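Local structure of putative retaining b-glycosidase (Saccharophagus degradans, 5A95) at residues 205-217 against 240-252. The protein probably hydrolyses mixed-linkage beta-glucans as a retaining family 5 glycoside hydrolase, with a specificity that depends on its quaternary structure. The protein carries 1 engineered substitution. Residues are numbered along the deposited sequence; the frame is centred on the assembly and turned at random.
Sequences WKTLNESLIDMIY and KKAPIEREGIAYA. With NA (sodium ion), chain L.
Bent at chi2 (-73°), the Arg246 chain turns its guanidinium side-on to Asp214, while Lys206, straight until a final turn at chi4, brings NZ to Glu245. Arg246 NE lies 2.7 Å from Asp214 OD1 and Arg246 NH2 2.9 Å from Asp214 OD2. The two planes are 13° apart, which makes this a nearly coplanar two-nitrogen salt bridge. The carboxylate of Glu210 instead stacks against the guanidinium; no N-H points at its OE1, leaving attraction between charges alone.

Glu210 OE2 accepts from Lys206 NZ (2.8 Å) and, through the opposite face of its plane, from the backbone N of Glu245 (2.9 Å, 168° at the hydrogen). Lys206 NZ also bridges to Glu245 OE2 (2.8 Å), on the anti lone pair. Beneath these charges Ile213 CD1 packs on Ile244 CG2 (3.7 Å) and meets Ile249 CD1 tip to tip. Farther along, Tyr217 OH donates to Glu247 O (2.7 Å) in the carbonyl plane.

Helix 202-219 of the beta/alpha barrel thus clasps the loop leading into strand 250-252. Since Glu210 and Glu245 approach each other, the shared lysine and a water donating to both probably offset their repulsion.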
ATOM      1  N   TRP A 205       0.490 -13.094 -11.864  1.00  5.74           N
ATOM      2  CA  TRP A 205      -0.390 -13.782 -10.924  1.00  6.03           C
ATOM      3  C   TRP A 205       0.260 -15.034 -10.352  1.00  6.00           C
ATOM      4  O   TRP A 205       0.204 -15.281  -9.147  1.00  6.76           O
ATOM      5  CB  TRP A 205      -1.751 -14.057 -11.573  1.00  6.46           C
ATOM      6  CG  TRP A 205      -2.751 -14.696 -10.687  1.00  6.04           C
ATOM      7  CD1 TRP A 205      -3.455 -15.834 -10.947  1.00  7.05           C
ATOM      8  CD2 TRP A 205      -3.229 -14.226  -9.423  1.00  6.60           C
ATOM      9  NE1 TRP A 205      -4.300 -16.131  -9.916  1.00  6.90           N
ATOM     10  CE2 TRP A 205      -4.186 -15.156  -8.965  1.00  6.62           C
ATOM     11  CE3 TRP A 205      -2.906 -13.152  -8.601  1.00  6.97           C
ATOM     12  CZ2 TRP A 205      -4.794 -15.033  -7.732  1.00  6.41           C
ATOM     13  CZ3 TRP A 205      -3.497 -13.049  -7.375  1.00  7.00           C
ATOM     14  CH2 TRP A 205      -4.433 -13.989  -6.945  1.00  7.13           C
ATOM     15  N   LYS A 206       0.891 -15.815 -11.221  1.00  6.64           N
ATOM     16  CA  LYS A 206       1.668 -16.985 -10.816  1.00  7.06           C
ATOM     17  C   LYS A 206       2.717 -16.619  -9.758  1.00  6.57           C
ATOM     18  O   LYS A 206       2.818 -17.259  -8.719  1.00  7.28           O
ATOM     19  CB  LYS A 206       2.323 -17.586 -12.062  1.00  7.65           C
ATOM     20  CG  LYS A 206       3.387 -18.661 -11.816  1.00  8.85           C
ATOM     21  CD  LYS A 206       4.059 -19.027 -13.141  1.00 10.23           C
ATOM     22  CE  LYS A 206       5.113 -20.109 -13.022  1.00 12.05           C
ATOM     23  NZ  LYS A 206       6.221 -19.720 -12.141  1.00 12.41           N
ATOM     24  N   THR A 207       3.485 -15.566 -10.028  1.00  6.47           N
ATOM     25  CA  THR A 207       4.520 -15.126  -9.109  1.00  6.71           C
ATOM     26  C   THR A 207       3.957 -14.760  -7.744  1.00  6.28           C
ATOM     27  O   THR A 207       4.527 -15.081  -6.701  1.00  6.91           O
ATOM     28  CB  THR A 207       5.343 -13.981  -9.745  1.00  7.66           C
ATOM     29  OG1 THR A 207       5.960 -14.492 -10.934  1.00 10.09           O
ATOM     30  CG2 THR A 207       6.441 -13.449  -8.814  1.00  9.50           C
ATOM     31  N   LEU A 208       2.835 -14.040  -7.739  1.00  5.98           N
ATOM     32  CA  LEU A 208       2.225 -13.621  -6.499  1.00  5.99           C
ATOM     33  C   LEU A 208       1.698 -14.828  -5.698  1.00  5.53           C
ATOM     34  O   LEU A 208       1.851 -14.885  -4.471  1.00  6.05           O
ATOM     35  CB  LEU A 208       1.174 -12.545  -6.752  1.00  6.29           C
ATOM     36  CG  LEU A 208       0.516 -11.951  -5.531  1.00  6.91           C
ATOM     37  CD1 LEU A 208       1.501 -11.428  -4.486  1.00  8.00           C
ATOM     38  CD2 LEU A 208      -0.406 -10.829  -5.962  1.00  6.71           C
ATOM     39  N   ASN A 209       1.081 -15.780  -6.393  1.00  6.19           N
ATOM     40  CA  ASN A 209       0.669 -16.987  -5.700  1.00  5.73           C
ATOM     41  C   ASN A 209       1.863 -17.747  -5.109  1.00  5.21           C
ATOM     42  O   ASN A 209       1.764 -18.237  -3.971  1.00  6.29           O
ATOM     43  CB  ASN A 209      -0.151 -17.926  -6.590  1.00  6.09           C
ATOM     44  CG  ASN A 209      -1.588 -17.508  -6.693  1.00  7.26           C
ATOM     45  OD1 ASN A 209      -2.441 -17.998  -5.977  1.00  7.43           O
ATOM     46  ND2 ASN A 209      -1.858 -16.539  -7.542  1.00 11.18           N
ATOM     47  N   GLU A 210       2.954 -17.825  -5.862  1.00  6.01           N
ATOM     48  CA  GLU A 210       4.171 -18.472  -5.349  1.00  6.25           C
ATOM     49  C   GLU A 210       4.695 -17.755  -4.105  1.00  5.75           C
ATOM     50  O   GLU A 210       5.185 -18.395  -3.170  1.00  6.53           O
ATOM     51  CB  GLU A 210       5.228 -18.584  -6.442  1.00  7.16           C
ATOM     52  CG  GLU A 210       4.872 -19.627  -7.468  1.00  7.33           C
ATOM     53  CD  GLU A 210       5.687 -19.628  -8.740  1.00  9.40           C
ATOM     54  OE1 GLU A 210       6.527 -18.720  -8.926  1.00 11.81           O
ATOM     55  OE2 GLU A 210       5.449 -20.542  -9.574  1.00  8.82           O
ATOM     56  N   SER A 211       4.556 -16.442  -4.071  1.00  6.01           N
ATOM     57  CA  SER A 211       4.984 -15.675  -2.912  1.00  6.51           C
ATOM     58  C   SER A 211       4.145 -15.985  -1.686  1.00  5.95           C
ATOM     59  O   SER A 211       4.657 -16.168  -0.586  1.00  6.59           O
ATOM     60  CB  SER A 211       4.943 -14.178  -3.249  1.00  6.12           C
ATOM     61  OG  SER A 211       5.454 -13.375  -2.201  1.00  7.52           O
ATOM     62  N   LEU A 212       2.830 -16.048  -1.862  1.00  6.04           N
ATOM     63  CA  LEU A 212       1.950 -16.433  -0.776  1.00  6.05           C
ATOM     64  C   LEU A 212       2.263 -17.873  -0.299  1.00  6.27           C
ATOM     65  O   LEU A 212       2.309 -18.141   0.899  1.00  6.45           O
ATOM     66  CB  LEU A 212       0.480 -16.317  -1.186  1.00  6.31           C
ATOM     67  CG  LEU A 212      -0.028 -14.886  -1.457  1.00  7.14           C
ATOM     68  CD1 LEU A 212      -1.420 -14.899  -2.031  1.00  8.78           C
ATOM     69  CD2 LEU A 212       0.013 -14.048  -0.211  1.00  8.35           C
ATOM     70  N   ILE A 213       2.426 -18.795  -1.244  1.00  5.70           N
ATOM     71  CA  ILE A 213       2.743 -20.184  -0.919  1.00  5.50           C
ATOM     72  C   ILE A 213       4.036 -20.265  -0.111  1.00  5.74           C
ATOM     73  O   ILE A 213       4.119 -21.022   0.859  1.00  6.49           O
ATOM     74  CB  ILE A 213       2.810 -21.039  -2.194  1.00  6.15           C
ATOM     75  CG1 ILE A 213       1.393 -21.194  -2.784  1.00  6.94           C
ATOM     76  CG2 ILE A 213       3.397 -22.411  -1.877  1.00  6.58           C
ATOM     77  CD1 ILE A 213       1.398 -21.586  -4.236  1.00  7.37           C
ATOM     78  N   ASP A 214       5.044 -19.494  -0.501  1.00  5.78           N
ATOM     79  CA  ASP A 214       6.309 -19.562   0.240  1.00  5.74           C
ATOM     80  C   ASP A 214       6.146 -19.134   1.692  1.00  6.20           C
ATOM     81  O   ASP A 214       6.725 -19.746   2.574  1.00  7.68           O
ATOM     82  CB  ASP A 214       7.378 -18.731  -0.474  1.00  7.00           C
ATOM     83  CG  ASP A 214       7.874 -19.372  -1.751  1.00  7.03           C
ATOM     84  OD1 ASP A 214       7.656 -20.587  -1.937  1.00  8.88           O
ATOM     85  OD2 ASP A 214       8.481 -18.667  -2.587  1.00  7.86           O
ATOM     86  N   MET A 215       5.383 -18.070   1.945  1.00  6.47           N
ATOM     87  CA  MET A 215       5.121 -17.645   3.315  1.00  7.76           C
ATOM     88  C   MET A 215       4.392 -18.706   4.113  1.00  6.39           C
ATOM     89  O   MET A 215       4.681 -18.938   5.275  1.00  6.76           O
ATOM     90  CB  MET A 215       4.209 -16.401   3.376  1.00 11.53           C
ATOM     91  CG  MET A 215       4.785 -15.090   2.979  1.00 13.48           C
ATOM     92  SD  MET A 215       3.457 -13.859   2.992  1.00 11.16           S
ATOM     93  CE  MET A 215       3.232 -13.670   4.772  1.00  9.33           C
ATOM     94  N   ILE A 216       3.397 -19.319   3.476  1.00  6.16           N
ATOM     95  CA  ILE A 216       2.592 -20.346   4.113  1.00  6.47           C
ATOM     96  C   ILE A 216       3.452 -21.579   4.438  1.00  6.50           C
ATOM     97  O   ILE A 216       3.470 -22.077   5.577  1.00  7.38           O
ATOM     98  CB  ILE A 216       1.396 -20.702   3.232  1.00  7.14           C
ATOM     99  CG1 ILE A 216       0.402 -19.528   3.205  1.00  7.67           C
ATOM    100  CG2 ILE A 216       0.702 -21.969   3.711  1.00  7.22           C
ATOM    101  CD1 ILE A 216      -0.642 -19.638   2.116  1.00  8.30           C
ATOM    102  N   TYR A 217       4.177 -22.068   3.432  1.00  6.40           N
ATOM    103  CA  TYR A 217       4.996 -23.273   3.606  1.00  6.50           C
ATOM    104  C   TYR A 217       6.106 -23.093   4.622  1.00  7.35           C
ATOM    105  O   TYR A 217       6.481 -24.070   5.280  1.00  8.70           O
ATOM    106  CB  TYR A 217       5.538 -23.739   2.259  1.00  6.39           C
ATOM    107  CG  TYR A 217       4.581 -24.551   1.405  1.00  6.81           C
ATOM    108  CD1 TYR A 217       3.320 -24.962   1.851  1.00  7.45           C
ATOM    109  CD2 TYR A 217       4.980 -24.952   0.130  1.00  6.58           C
ATOM    110  CE1 TYR A 217       2.522 -25.759   1.066  1.00  6.79           C
ATOM    111  CE2 TYR A 217       4.171 -25.737  -0.665  1.00  6.47           C
ATOM    112  CZ  TYR A 217       2.935 -26.132  -0.192  1.00  6.51           C
ATOM    113  OH  TYR A 217       2.138 -26.971  -0.948  1.00  7.44           O
ATOM    114  N   LYS A 240      -0.583 -25.387 -18.101  1.00  8.54           N
ATOM    115  CA  LYS A 240       0.041 -26.458 -18.886  1.00  9.77           C
ATOM    116  C   LYS A 240       1.525 -26.179 -19.038  1.00 10.95           C
ATOM    117  O   LYS A 240       2.379 -27.056 -18.773  1.00 13.20           O
ATOM    118  CB  LYS A 240      -0.622 -26.623 -20.258  1.00  9.94           C
ATOM    119  CG  LYS A 240      -2.051 -27.114 -20.116  1.00  9.65           C
ATOM    120  CD  LYS A 240      -2.694 -27.249 -21.462  1.00 11.54           C
ATOM    121  CE  LYS A 240      -4.142 -27.668 -21.356  1.00 13.57           C
ATOM    122  NZ  LYS A 240      -4.813 -27.642 -22.675  1.00 14.11           N
ATOM    123  N   LYS A 241       1.867 -24.967 -19.458  1.00 10.15           N
ATOM    124  CA  LYS A 241       3.279 -24.635 -19.597  1.00 11.12           C
ATOM    125  C   LYS A 241       3.841 -23.733 -18.526  1.00  9.31           C
ATOM    126  O   LYS A 241       5.067 -23.617 -18.408  1.00 11.48           O
ATOM    127  CB  LYS A 241       3.586 -24.070 -20.970  1.00 15.12           C
ATOM    128  CG  LYS A 241       3.385 -25.090 -22.088  1.00 20.33           C
ATOM    129  CD  LYS A 241       4.288 -26.322 -21.951  1.00 27.00           C
ATOM    130  CE  LYS A 241       4.272 -27.180 -23.210  1.00 34.41           C
ATOM    131  NZ  LYS A 241       3.272 -28.275 -23.078  1.00 48.68           N
ATOM    132  N   ALA A 242       2.965 -23.138 -17.722  1.00  8.14           N
ATOM    133  CA  ALA A 242       3.434 -22.277 -16.628  1.00  7.75           C
ATOM    134  C   ALA A 242       2.728 -22.588 -15.323  1.00  7.16           C
ATOM    135  O   ALA A 242       2.111 -21.723 -14.690  1.00  7.91           O
ATOM    136  CB  ALA A 242       3.296 -20.815 -16.996  1.00  8.65           C
ATOM    137  N   PRO A 243       2.833 -23.846 -14.864  1.00  6.93           N
ATOM    138  CA  PRO A 243       2.205 -24.193 -13.600  1.00  7.27           C
ATOM    139  C   PRO A 243       2.911 -23.510 -12.423  1.00  6.85           C
ATOM    140  O   PRO A 243       4.091 -23.161 -12.504  1.00  7.78           O
ATOM    141  CB  PRO A 243       2.424 -25.705 -13.522  1.00  7.80           C
ATOM    142  CG  PRO A 243       3.681 -25.945 -14.284  1.00  7.98           C
ATOM    143  CD  PRO A 243       3.612 -24.971 -15.425  1.00  7.95           C
ATOM    144  N   ILE A 244       2.223 -23.411 -11.294  1.00  6.71           N
ATOM    145  CA  ILE A 244       2.877 -22.987 -10.065  1.00  7.94           C
ATOM    146  C   ILE A 244       4.027 -23.942  -9.764  1.00  7.31           C
ATOM    147  O   ILE A 244       3.847 -25.174  -9.771  1.00  8.58           O
ATOM    148  CB  ILE A 244       1.874 -23.054  -8.903  1.00  8.63           C
ATOM    149  CG1 ILE A 244       0.700 -22.122  -9.117  1.00 10.43           C
ATOM    150  CG2 ILE A 244       2.551 -22.838  -7.556  1.00  8.46           C
ATOM    151  CD1 ILE A 244       1.039 -20.671  -9.051  1.00 11.54           C
ATOM    152  N   GLU A 245       5.207 -23.388  -9.497  1.00  7.41           N
ATOM    153  CA  GLU A 245       6.416 -24.201  -9.351  1.00  7.76           C
ATOM    154  C   GLU A 245       6.648 -24.609  -7.897  1.00  8.08           C
ATOM    155  O   GLU A 245       7.719 -24.339  -7.348  1.00  8.15           O
ATOM    156  CB  GLU A 245       7.616 -23.446  -9.944  1.00  9.68           C
ATOM    157  CG  GLU A 245       7.503 -23.290 -11.457  1.00 11.59           C
ATOM    158  CD  GLU A 245       8.664 -22.523 -12.022  1.00 14.72           C
ATOM    159  OE1 GLU A 245       9.717 -23.141 -12.148  1.00 20.45           O
ATOM    160  OE2 GLU A 245       8.532 -21.335 -12.344  1.00 18.53           O
ATOM    161  N   ARG A 246       5.645 -25.241  -7.293  1.00  9.67           N
ATOM    162  CA  ARG A 246       5.728 -25.717  -5.935  1.00  9.27           C
ATOM    163  C   ARG A 246       4.993 -27.058  -5.893  1.00  8.93           C
ATOM    164  O   ARG A 246       4.090 -27.296  -6.684  1.00 11.26           O
ATOM    165  CB  ARG A 246       5.055 -24.716  -4.961  1.00  9.18           C
ATOM    166  CG  ARG A 246       5.581 -23.280  -5.045  1.00  9.72           C
ATOM    167  CD  ARG A 246       6.958 -23.139  -4.450  1.00  8.81           C
ATOM    168  NE  ARG A 246       7.446 -21.758  -4.379  1.00  9.09           N
ATOM    169  CZ  ARG A 246       8.065 -21.108  -5.374  1.00  9.30           C
ATOM    170  NH1 ARG A 246       8.223 -21.661  -6.558  1.00 11.56           N
ATOM    171  NH2 ARG A 246       8.537 -19.901  -5.176  1.00  9.66           N
ATOM    172  N   GLU A 247       5.399 -27.929  -4.986  1.00  8.90           N
ATOM    173  CA  GLU A 247       4.724 -29.186  -4.733  1.00  9.42           C
ATOM    174  C   GLU A 247       3.517 -28.973  -3.829  1.00  7.88           C
ATOM    175  O   GLU A 247       3.443 -28.005  -3.070  1.00  8.02           O
ATOM    176  CB  GLU A 247       5.669 -30.176  -4.036  1.00 11.68           C
ATOM    177  CG  GLU A 247       6.883 -30.608  -4.838  1.00 13.42           C
ATOM    178  CD  GLU A 247       6.562 -31.649  -5.886  1.00 16.81           C
ATOM    179  OE1 GLU A 247       5.669 -32.508  -5.635  1.00 19.23           O
ATOM    180  OE2 GLU A 247       7.198 -31.597  -6.962  1.00 19.93           O
ATOM    181  N   GLY A 248       2.585 -29.913  -3.891  1.00  7.25           N
ATOM    182  CA  GLY A 248       1.484 -30.002  -2.957  1.00  7.19           C
ATOM    183  C   GLY A 248       0.348 -29.016  -3.158  1.00  6.77           C
ATOM    184  O   GLY A 248      -0.400 -28.774  -2.237  1.00  8.50           O
ATOM    185  N   ILE A 249       0.222 -28.537  -4.393  1.00  8.00           N
ATOM    186  CA  ILE A 249      -0.740 -27.512  -4.832  1.00  9.39           C
ATOM    187  C   ILE A 249      -1.946 -28.183  -5.454  1.00  8.15           C
ATOM    188  O   ILE A 249      -1.803 -29.141  -6.221  1.00 10.19           O
ATOM    189  CB  ILE A 249      -0.052 -26.594  -5.942  1.00 10.82           C
ATOM    190  CG1 ILE A 249       1.264 -26.031  -5.399  1.00 11.53           C
ATOM    191  CG2 ILE A 249      -0.927 -25.478  -6.462  1.00 12.67           C
ATOM    192  CD1 ILE A 249       1.103 -25.351  -4.068  1.00 10.74           C
ATOM    193  N   ALA A 250      -3.136 -27.691  -5.129  1.00  6.72           N
ATOM    194  CA  ALA A 250      -4.342 -28.037  -5.853  1.00  6.49           C
ATOM    195  C   ALA A 250      -4.824 -26.798  -6.600  1.00  5.76           C
ATOM    196  O   ALA A 250      -4.440 -25.660  -6.264  1.00  6.16           O
ATOM    197  CB  ALA A 250      -5.407 -28.520  -4.891  1.00  7.94           C
ATOM    198  N   TYR A 251      -5.649 -27.014  -7.624  1.00  5.03           N
ATOM    199  CA  TYR A 251      -6.188 -25.900  -8.399  1.00  5.53           C
ATOM    200  C   TYR A 251      -7.714 -25.834  -8.254  1.00  6.06           C
ATOM    201  O   TYR A 251      -8.405 -26.848  -8.183  1.00  6.30           O
ATOM    202  CB  TYR A 251      -5.763 -26.022  -9.880  1.00  5.54           C
ATOM    203  CG  TYR A 251      -4.299 -25.785 -10.099  1.00  5.90           C
ATOM    204  CD1 TYR A 251      -3.811 -24.497 -10.202  1.00  6.52           C
ATOM    205  CD2 TYR A 251      -3.392 -26.843 -10.163  1.00  6.59           C
ATOM    206  CE1 TYR A 251      -2.467 -24.252 -10.409  1.00  6.45           C
ATOM    207  CE2 TYR A 251      -2.038 -26.609 -10.338  1.00  7.18           C
ATOM    208  CZ  TYR A 251      -1.582 -25.309 -10.490  1.00  6.77           C
ATOM    209  OH  TYR A 251      -0.243 -25.046 -10.668  1.00  8.00           O
ATOM    210  N   ALA A 252      -8.211 -24.594  -8.196  1.00  6.59           N
ATOM    211  CA  ALA A 252      -9.640 -24.295  -8.069  1.00  7.08           C
ATOM    212  C   ALA A 252     -10.259 -24.132  -9.441  1.00  6.74           C
ATOM    213  O   ALA A 252      -9.651 -23.574 -10.348  1.00  8.27           O
ATOM    214  CB  ALA A 252      -9.853 -23.019  -7.256  1.00  7.11           C
TER
HETATM  215 NA    NA L 401       3.635 -17.193   7.200  1.00 13.34          NA
HETATM  216  O   HOH W   1       8.981 -19.524 -10.326  1.00 25.22           O
HETATM  217  O   HOH W   2       2.700 -17.849   9.697  1.00  7.32           O